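Local coordinates for protein D-psicose 3-epimerase (Agrobacterium tumefaciens, PDB 2HK0) that probably catalyses the metal-dependent epimerisation of D-psicose and D-fructose at carbon 3, using a TIM-barrel fold of the xylose isomerase-like family, at residues 40-45 and 51-56; 66-71 and 113-118; 200-205 and 219-224. All coordinates share one frame; numbering follows the deposited sequence.

Contact 1: 40-45 and 51-56; sequences PYIEKV and DIIEVA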
loop_
_atom_site.group_PDB
_atom_site.type_symbol
_atom_site.label_atom_id
_atom_site.label_comp_id
_atom_site.label_asym_id
_atom_site.label_seq_id
_atom_site.Cartn_x
_atom_site.Cartn_y
_atom_site.Cartn_z
ATOM N N PRO A 40 -1.730 -3.365 -39.394
ATOM C CA PRO A 40 -2.790 -2.365 -39.171
ATOM C C PRO A 40 -2.699 -1.673 -37.812
ATOM O O PRO A 40 -3.199 -0.563 -37.629
ATOM C CB PRO A 40 -4.077 -3.184 -39.294
ATOM C CG PRO A 40 -3.683 -4.291 -40.222
ATOM C CD PRO A 40 -2.319 -4.683 -39.694
ATOM N N TYR A 41 -2.065 -2.337 -36.854
ATOM C CA TYR A 41 -1.937 -1.767 -35.518
ATOM C C TYR A 41 -0.967 -0.600 -35.414
ATOM O O TYR A 41 -1.084 0.219 -34.502
ATOM C CB TYR A 41 -1.573 -2.877 -34.532
ATOM C CG TYR A 41 -2.777 -3.733 -34.251
ATOM C CD1 TYR A 41 -3.735 -3.326 -33.322
ATOM C CD2 TYR A 41 -3.017 -4.893 -34.979
ATOM C CE1 TYR A 41 -4.903 -4.053 -33.126
ATOM C CE2 TYR A 41 -4.193 -5.625 -34.793
ATOM C CZ TYR A 41 -5.126 -5.199 -33.866
ATOM O OH TYR A 41 -6.278 -5.915 -33.667
ATOM N N ILE A 42 -0.018 -0.512 -36.348
ATOM C CA ILE A 42 0.944 0.579 -36.326
ATOM C C ILE A 42 0.200 1.915 -36.273
ATOM O O ILE A 42 0.393 2.723 -35.360
ATOM C CB ILE A 42 1.830 0.574 -37.585
ATOM C CG1 ILE A 42 2.645 -0.722 -37.665
ATOM C CG2 ILE A 42 2.741 1.792 -37.571
ATOM C CD1 ILE A 42 3.778 -0.796 -36.696
ATOM N N GLU A 43 -0.669 2.127 -37.257
ATOM C CA GLU A 43 -1.453 3.352 -37.358
ATOM C C GLU A 43 -2.442 3.509 -36.207
ATOM O O GLU A 43 -2.620 4.602 -35.679
ATOM C CB GLU A 43 -2.227 3.362 -38.682
ATOM C CG GLU A 43 -3.024 4.640 -38.893
ATOM C CD GLU A 43 -4.049 4.527 -40.016
ATOM O OE1 GLU A 43 -3.688 4.024 -41.102
ATOM O OE2 GLU A 43 -5.210 4.955 -39.807
ATOM N N LYS A 44 -3.097 2.420 -35.821
ATOM C CA LYS A 44 -4.079 2.475 -34.746
ATOM C C LYS A 44 -3.437 2.871 -33.419
ATOM O O LYS A 44 -3.919 3.771 -32.724
ATOM C CB LYS A 44 -4.753 1.110 -34.589
ATOM C CG LYS A 44 -5.905 1.072 -33.598
ATOM C CD LYS A 44 -5.985 -0.299 -32.947
ATOM C CE LYS A 44 -7.397 -0.812 -32.799
ATOM N NZ LYS A 44 -8.289 0.007 -31.978
ATOM N N VAL A 45 -2.359 2.180 -33.056
ATOM C CA VAL A 45 -1.671 2.460 -31.804
ATOM C C VAL A 45 -1.117 3.888 -31.802
ATOM O O VAL A 45 -1.197 4.591 -30.792
ATOM C CB VAL A 45 -0.545 1.413 -31.571
ATOM C CG1 VAL A 45 0.318 1.806 -30.397
ATOM C CG2 VAL A 45 -1.184 0.038 -31.332
ATOM N N ASP A 51 3.859 6.209 -27.932
ATOM C CA ASP A 51 5.130 6.529 -28.572
ATOM C C ASP A 51 5.659 5.260 -29.254
ATOM O O ASP A 51 6.424 5.325 -30.207
ATOM C CB ASP A 51 6.175 6.925 -27.527
ATOM C CG ASP A 51 5.718 8.064 -26.621
ATOM O OD1 ASP A 51 5.364 9.130 -27.156
ATOM O OD2 ASP A 51 5.733 7.889 -25.374
ATOM N N ILE A 52 5.258 4.103 -28.735
ATOM C CA ILE A 52 5.751 2.824 -29.221
ATOM C C ILE A 52 4.692 1.733 -29.352
ATOM O O ILE A 52 3.698 1.713 -28.610
ATOM C CB ILE A 52 6.820 2.276 -28.225
ATOM C CG1 ILE A 52 8.044 3.196 -28.197
ATOM C CG2 ILE A 52 7.195 0.828 -28.553
ATOM C CD1 ILE A 52 8.947 2.899 -27.034
ATOM N N ILE A 53 4.910 0.824 -30.299
ATOM C CA ILE A 53 4.043 -0.340 -30.443
ATOM C C ILE A 53 5.027 -1.507 -30.375
ATOM O O ILE A 53 6.046 -1.506 -31.060
ATOM C CB ILE A 53 3.250 -0.383 -31.782
ATOM C CG1 ILE A 53 2.469 -1.701 -31.859
ATOM C CG2 ILE A 53 4.185 -0.259 -32.980
ATOM C CD1 ILE A 53 1.536 -1.830 -33.094
ATOM N N GLU A 54 4.751 -2.470 -29.501
ATOM C CA GLU A 54 5.627 -3.616 -29.387
ATOM C C GLU A 54 5.000 -4.737 -30.176
ATOM O O GLU A 54 3.808 -5.006 -30.054
ATOM C CB GLU A 54 5.831 -4.045 -27.934
ATOM C CG GLU A 54 6.721 -5.274 -27.823
ATOM C CD GLU A 54 7.510 -5.320 -26.520
ATOM O OE1 GLU A 54 8.338 -4.423 -26.306
ATOM O OE2 GLU A 54 7.316 -6.251 -25.715
ATOM N N VAL A 55 5.844 -5.400 -30.951
ATOM C CA VAL A 55 5.452 -6.470 -31.844
ATOM C C VAL A 55 6.165 -7.792 -31.541
ATOM O O VAL A 55 7.165 -7.803 -30.827
ATOM C CB VAL A 55 5.781 -5.996 -33.277
ATOM C CG1 VAL A 55 5.845 -7.144 -34.214
ATOM C CG2 VAL A 55 4.737 -4.946 -33.718
ATOM N N ALA A 56 5.648 -8.899 -32.081
ATOM C CA ALA A 56 6.256 -10.223 -31.897
ATOM C C ALA A 56 7.221 -10.521 -33.054
ATOM O O ALA A 56 6.840 -10.467 -34.227
ATOM C CB ALA A 56 5.186 -11.292 -31.841
#
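Tyr41 O, which accepts from Val45 N at 2.7 Å, is also met from across the contact by the end of Ile53, whose CD1 lies 3.6 Å from Tyr41 O. Here one turn of helix 39-47 packs on strand 52-56, mainly through this isoleucine. Both torsions of Ile53 are extended (chi1 175°), which carries CD1 out toward the helix and brings the delta methyl against its surface, 3.6 Å from Tyr41 CB and 3.7 Å from Val45 CG2. Its other branch, CG2, receives Ile42 CD1 at 3.8 Å, the two side chains meeting nearly at right angles. Val45 also meets the preceding strand residue: its CG1 stops 3.8 Å from Ile52 O. The side-chain contacts are hydrocarbon, with two methyls also resting on backbone oxygens, while the phenol of Tyr41 turns from the strand and its OH bonds to Glu31. On the far face of the strand, inside the barrel, Glu54 is held by His227 and His229. This is the helix-strand half of a beta-alpha-beta crossover, the axes 8.6 Å apart and running nearly antiparallel at 152°. Helix 39-47 covers strand 52-56 from outside the barrel; Val45 also leans on Ile25 of strand 22-26, and Ile42 and Ile53 both touch Leu82 of strand 81-85.

Contact 2: 66-71 and 113-118; sequences AELATI and LSNVAK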
loop_
_atom_site.group_PDB
_atom_site.type_symbol
_atom_site.label_atom_id
_atom_site.label_comp_id
_atom_site.label_asym_id
_atom_site.label_seq_id
_atom_site.Cartn_x
_atom_site.Cartn_y
_atom_site.Cartn_z
ATOM N N ALA A 66 10.187 -6.476 -49.020
ATOM C CA ALA A 66 9.364 -5.381 -49.532
ATOM C C ALA A 66 8.285 -5.012 -48.517
ATOM O O ALA A 66 7.947 -3.839 -48.334
ATOM C CB ALA A 66 8.723 -5.787 -50.852
ATOM N N GLU A 67 7.738 -6.033 -47.865
ATOM C CA GLU A 67 6.708 -5.833 -46.862
ATOM C C GLU A 67 7.297 -5.162 -45.623
ATOM O O GLU A 67 6.687 -4.254 -45.053
ATOM C CB GLU A 67 6.089 -7.174 -46.508
ATOM C CG GLU A 67 5.363 -7.791 -47.681
ATOM C CD GLU A 67 4.932 -9.205 -47.393
ATOM O OE1 GLU A 67 5.804 -10.017 -47.016
ATOM O OE2 GLU A 67 3.727 -9.500 -47.543
ATOM N N LEU A 68 8.484 -5.604 -45.218
ATOM C CA LEU A 68 9.149 -5.013 -44.064
ATOM C C LEU A 68 9.310 -3.521 -44.319
ATOM O O LEU A 68 8.993 -2.703 -43.462
ATOM C CB LEU A 68 10.516 -5.652 -43.843
ATOM C CG LEU A 68 10.468 -7.111 -43.408
ATOM C CD1 LEU A 68 11.880 -7.663 -43.260
ATOM C CD2 LEU A 68 9.716 -7.212 -42.102
ATOM N N ALA A 69 9.790 -3.175 -45.509
ATOM C CA ALA A 69 9.977 -1.780 -45.888
ATOM C C ALA A 69 8.670 -0.996 -45.769
ATOM O O ALA A 69 8.652 0.137 -45.300
ATOM C CB ALA A 69 10.501 -1.694 -47.318
ATOM N N THR A 70 7.572 -1.602 -46.198
ATOM C CA THR A 70 6.276 -0.934 -46.128
ATOM C C THR A 70 5.876 -0.689 -44.674
ATOM O O THR A 70 5.322 0.353 -44.333
ATOM C CB THR A 70 5.186 -1.789 -46.812
ATOM O OG1 THR A 70 5.538 -1.977 -48.190
ATOM C CG2 THR A 70 3.813 -1.105 -46.714
ATOM N N ILE A 71 6.156 -1.675 -43.831
ATOM C CA ILE A 71 5.853 -1.589 -42.409
ATOM C C ILE A 71 6.706 -0.486 -41.769
ATOM O O ILE A 71 6.194 0.342 -41.012
ATOM C CB ILE A 71 6.135 -2.949 -41.727
ATOM C CG1 ILE A 71 5.054 -3.950 -42.152
ATOM C CG2 ILE A 71 6.208 -2.787 -40.209
ATOM C CD1 ILE A 71 5.335 -5.370 -41.746
ATOM N N LEU A 113 17.176 -11.201 -35.787
ATOM C CA LEU A 113 17.835 -9.923 -35.512
ATOM C C LEU A 113 18.071 -9.119 -36.803
ATOM O O LEU A 113 17.898 -7.897 -36.825
ATOM C CB LEU A 113 19.170 -10.184 -34.798
ATOM C CG LEU A 113 19.416 -9.950 -33.298
ATOM C CD1 LEU A 113 18.139 -9.873 -32.515
ATOM C CD2 LEU A 113 20.328 -11.058 -32.764
ATOM N N SER A 114 18.472 -9.800 -37.880
ATOM C CA SER A 114 18.699 -9.118 -39.153
ATOM C C SER A 114 17.385 -8.523 -39.656
ATOM O O SER A 114 17.344 -7.389 -40.136
ATOM C CB SER A 114 19.249 -10.090 -40.202
ATOM O OG SER A 114 20.518 -10.592 -39.805
ATOM N N ASN A 115 16.308 -9.289 -39.549
ATOM C CA ASN A 115 15.010 -8.805 -40.004
ATOM C C ASN A 115 14.525 -7.652 -39.120
ATOM O O ASN A 115 13.983 -6.667 -39.617
ATOM C CB ASN A 115 13.999 -9.950 -40.016
ATOM C CG ASN A 115 14.280 -10.954 -41.125
ATOM O OD1 ASN A 115 14.749 -10.581 -42.197
ATOM N ND2 ASN A 115 13.990 -12.223 -40.874
ATOM N N VAL A 116 14.750 -7.783 -37.814
ATOM C CA VAL A 116 14.365 -6.774 -36.832
ATOM C C VAL A 116 15.007 -5.422 -37.167
ATOM O O VAL A 116 14.374 -4.364 -37.050
ATOM C CB VAL A 116 14.799 -7.255 -35.427
ATOM C CG1 VAL A 116 15.088 -6.094 -34.527
ATOM C CG2 VAL A 116 13.703 -8.175 -34.840
ATOM N N ALA A 117 16.263 -5.459 -37.599
ATOM C CA ALA A 117 16.968 -4.233 -37.953
ATOM C C ALA A 117 16.341 -3.580 -39.185
ATOM O O ALA A 117 16.363 -2.349 -39.321
ATOM C CB ALA A 117 18.450 -4.530 -38.193
ATOM N N LYS A 118 15.778 -4.400 -40.078
ATOM C CA LYS A 118 15.129 -3.891 -41.284
ATOM C C LYS A 118 13.907 -3.050 -40.927
ATOM O O LYS A 118 13.416 -2.277 -41.755
ATOM C CB LYS A 118 14.694 -5.039 -42.203
ATOM C CG LYS A 118 15.838 -5.823 -42.823
ATOM C CD LYS A 118 15.319 -7.061 -43.576
ATOM C CE LYS A 118 16.475 -7.929 -44.071
ATOM N NZ LYS A 118 16.020 -9.213 -44.679
#
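Leu68 CD1 rests on the aliphatic stem of Lys118, and the lysine can be followed outward along this contact. Its CB sets off toward helix 65-77 and lies 4.0 Å from Leu68 CD1. CG, placed anti to the carbonyl carbon (chi1 -67°), stands back at 4.4 Å from the same Leu68 methyl. From there the chain is fully extended, so CD comes in again, 3.5 Å from Leu68 CD1 and nearer than any other atom of the lysine, after which CE moves off, 4.7 Å from Leu68 CD1. The tip serves polar partners instead. The straight chain runs alongside its own helix and brings NZ to Asn115 OD1, 3.1 Å from Lys118 NZ, where it arrives almost in line with the carbonyl bond at 171°; the ammonium also forms a salt bridge with Asp65, just ahead of the other segment. The two helices, 65-77 and 99-118, belong to the outer helical layer of the TIM barrel, following barrel strands 52-56 and 81-85 in the chain; a leucine from one and a lysine from the next meet between them, the ammonium at the edge. Leu68 CD1 comes within 4.2 Å of Asn115 OD1 as well, but only as a loose neighbour. Two partners hold that amide: its ND2 bonds to Asn61, from the loop that follows helix 57-60, while its OD1 accepts from the lysine. Leu68 is buried further by Tyr63 and by Ile60 of helix 57-60, which Asn115 also touches.

Contact 3: 200-205 and 219-224; sequences VMLDTF and RTAGPL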
loop_
_atom_site.group_PDB
_atom_site.type_symbol
_atom_site.label_atom_id
_atom_site.label_comp_id
_atom_site.label_asym_id
_atom_site.label_seq_id
_atom_site.Cartn_x
_atom_site.Cartn_y
_atom_site.Cartn_z
ATOM N N VAL A 200 18.894 -6.083 -18.451
ATOM C CA VAL A 200 17.889 -6.781 -17.674
ATOM C C VAL A 200 16.536 -6.187 -18.029
ATOM O O VAL A 200 16.432 -4.991 -18.322
ATOM C CB VAL A 200 18.114 -6.612 -16.148
ATOM C CG1 VAL A 200 16.966 -7.249 -15.377
ATOM C CG2 VAL A 200 19.426 -7.290 -15.739
HETATM N N MSE A 201 15.505 -7.023 -17.998
HETATM C CA MSE A 201 14.145 -6.572 -18.298
HETATM C C MSE A 201 13.196 -7.022 -17.193
HETATM O O MSE A 201 13.181 -8.203 -16.822
HETATM C CB MSE A 201 13.704 -7.156 -19.631
HETATM C CG MSE A 201 12.289 -6.891 -19.972
HETATM SE SE MSE A 201 11.866 -7.669 -21.690
HETATM C CE MSE A 201 9.919 -7.548 -21.560
ATOM N N LEU A 202 12.412 -6.088 -16.662
ATOM C CA LEU A 202 11.462 -6.401 -15.588
ATOM C C LEU A 202 10.018 -6.205 -16.053
ATOM O O LEU A 202 9.738 -5.401 -16.944
ATOM C CB LEU A 202 11.738 -5.525 -14.355
ATOM C CG LEU A 202 13.146 -5.671 -13.766
ATOM C CD1 LEU A 202 13.313 -4.751 -12.544
ATOM C CD2 LEU A 202 13.383 -7.138 -13.387
ATOM N N ASP A 203 9.102 -6.912 -15.403
ATOM C CA ASP A 203 7.687 -6.886 -15.775
ATOM C C ASP A 203 6.863 -6.880 -14.471
ATOM O O ASP A 203 7.012 -7.781 -13.643
ATOM C CB ASP A 203 7.434 -8.143 -16.609
ATOM C CG ASP A 203 6.013 -8.264 -17.098
ATOM O OD1 ASP A 203 5.084 -7.879 -16.355
ATOM O OD2 ASP A 203 5.829 -8.785 -18.219
ATOM N N THR A 204 6.002 -5.875 -14.283
ATOM C CA THR A 204 5.235 -5.795 -13.049
ATOM C C THR A 204 4.437 -7.040 -12.717
ATOM O O THR A 204 4.312 -7.386 -11.551
ATOM C CB THR A 204 4.304 -4.565 -13.008
ATOM O OG1 THR A 204 3.425 -4.569 -14.141
ATOM C CG2 THR A 204 5.140 -3.297 -12.996
ATOM N N PHE A 205 3.921 -7.725 -13.724
ATOM C CA PHE A 205 3.160 -8.948 -13.486
ATOM C C PHE A 205 4.028 -10.017 -12.800
ATOM O O PHE A 205 3.577 -10.701 -11.865
ATOM C CB PHE A 205 2.609 -9.499 -14.814
ATOM C CG PHE A 205 1.972 -10.879 -14.699
ATOM C CD1 PHE A 205 0.769 -11.062 -14.018
ATOM C CD2 PHE A 205 2.588 -11.989 -15.273
ATOM C CE1 PHE A 205 0.183 -12.341 -13.908
ATOM C CE2 PHE A 205 2.011 -13.277 -15.172
ATOM C CZ PHE A 205 0.807 -13.445 -14.487
ATOM N N ARG A 219 15.671 -0.678 -8.452
ATOM C CA ARG A 219 16.940 -0.074 -8.115
ATOM C C ARG A 219 18.060 -1.100 -8.287
ATOM O O ARG A 219 19.171 -0.746 -8.668
ATOM C CB ARG A 219 16.906 0.429 -6.678
ATOM C CG ARG A 219 17.098 1.909 -6.567
ATOM C CD ARG A 219 15.940 2.566 -5.878
ATOM N NE ARG A 219 15.433 1.749 -4.786
ATOM C CZ ARG A 219 14.254 1.952 -4.217
ATOM N NH1 ARG A 219 13.492 2.951 -4.641
ATOM N NH2 ARG A 219 13.825 1.127 -3.270
ATOM N N THR A 220 17.765 -2.368 -7.992
ATOM C CA THR A 220 18.757 -3.431 -8.141
ATOM C C THR A 220 19.137 -3.524 -9.615
ATOM O O THR A 220 20.312 -3.651 -9.959
ATOM C CB THR A 220 18.196 -4.785 -7.654
ATOM O OG1 THR A 220 18.098 -4.766 -6.229
ATOM C CG2 THR A 220 19.096 -5.927 -8.068
ATOM N N ALA A 221 18.143 -3.451 -10.491
ATOM C CA ALA A 221 18.411 -3.507 -11.931
ATOM C C ALA A 221 19.254 -2.296 -12.293
ATOM O O ALA A 221 20.195 -2.387 -13.087
ATOM C CB ALA A 221 17.097 -3.484 -12.720
ATOM N N GLY A 222 18.889 -1.157 -11.712
ATOM C CA GLY A 222 19.611 0.084 -11.923
ATOM C C GLY A 222 20.026 0.396 -13.350
ATOM O O GLY A 222 19.205 0.388 -14.265
ATOM N N PRO A 223 21.314 0.671 -13.571
ATOM C CA PRO A 223 21.816 0.992 -14.910
ATOM C C PRO A 223 21.604 -0.115 -15.939
ATOM O O PRO A 223 21.646 0.149 -17.136
ATOM C CB PRO A 223 23.303 1.275 -14.658
ATOM C CG PRO A 223 23.324 1.736 -13.210
ATOM C CD PRO A 223 22.408 0.722 -12.579
ATOM N N LEU A 224 21.385 -1.345 -15.483
ATOM C CA LEU A 224 21.171 -2.469 -16.403
ATOM C C LEU A 224 19.718 -2.654 -16.867
ATOM O O LEU A 224 19.440 -3.539 -17.689
ATOM C CB LEU A 224 21.657 -3.783 -15.776
ATOM C CG LEU A 224 23.179 -3.865 -15.568
ATOM C CD1 LEU A 224 23.550 -5.196 -14.909
ATOM C CD2 LEU A 224 23.886 -3.700 -16.914
#
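Val200 and Leu224 form the tight end of this contact. Val200 N donates to Leu224 O over 2.7 Å, with an N-H...O angle of 159°, and the donor stands 25° out of the carbonyl plane. The valine is drawn close enough for its CB to lie 3.7 Å from the same Leu224 O. By comparison the side chains meet loosely: Val200 CG2, beside the backbone N, reaches Leu224 CB at 4.2 Å. Two residues on along the strand, Leu202 CD1 meets Ala221 CB, three residues before Leu224, at 4.0 Å, a buried methyl pair that seats the last turn of helix 214-221 on the strand. The other side of this turn faces outward. Thr220 and Pro223 are exposed and Leu224 partly so, while Arg219 forms salt bridges with Asp216 and Asp254, its guanidinium lying close to that of Arg219 of a neighbouring subunit. Gly222, with positive phi, is the first residue to leave helical conformation after Ala221, and Leu224 N bonds to Ala221 O at 2.9 Å, a short 3-10 turn that swings the chain round to deliver Leu224 O to the strand. At the far end of strand 198-203, Asp203 caps the following helix: its OD1 accepts from Phe205 N at 2.9 Å, on the anti side of the carboxylate. Its OD2 lies near Glu170 and Glu264, a carboxylate cluster that probably holds the catalytic metal, as in relatives. The Val200-Leu224 bond opens the parallel pairing of strands 198-203 and 225-230, continued by Val200 with Gly226 and Leu202 with His229; Val187 and Val190 of helix 183-193 press on Val200, and that helix and helix 214-221 both pack on the outside of the barrel.

Overall arrangement
Contacts 1 and 3 are both buried and reach the same eight-stranded barrel, but on opposite sides of the chain's centre, their own centres about 23 Å apart. Contact 1 seats a helix on its strand through apolar side chains, with no polar bond between them, whereas contact 3 adds a backbone bond, because its second segment runs directly into the next barrel strand. Contact 2 involves no strand: it joins two helices of the outer layer, is only partly buried, and pairs a leucine with a lysine whose ammonium forms a salt bridge with Asp65. It lies on the same side of the chain's centre as contact 1, with centres about 15 Å apart, although the two do not touch.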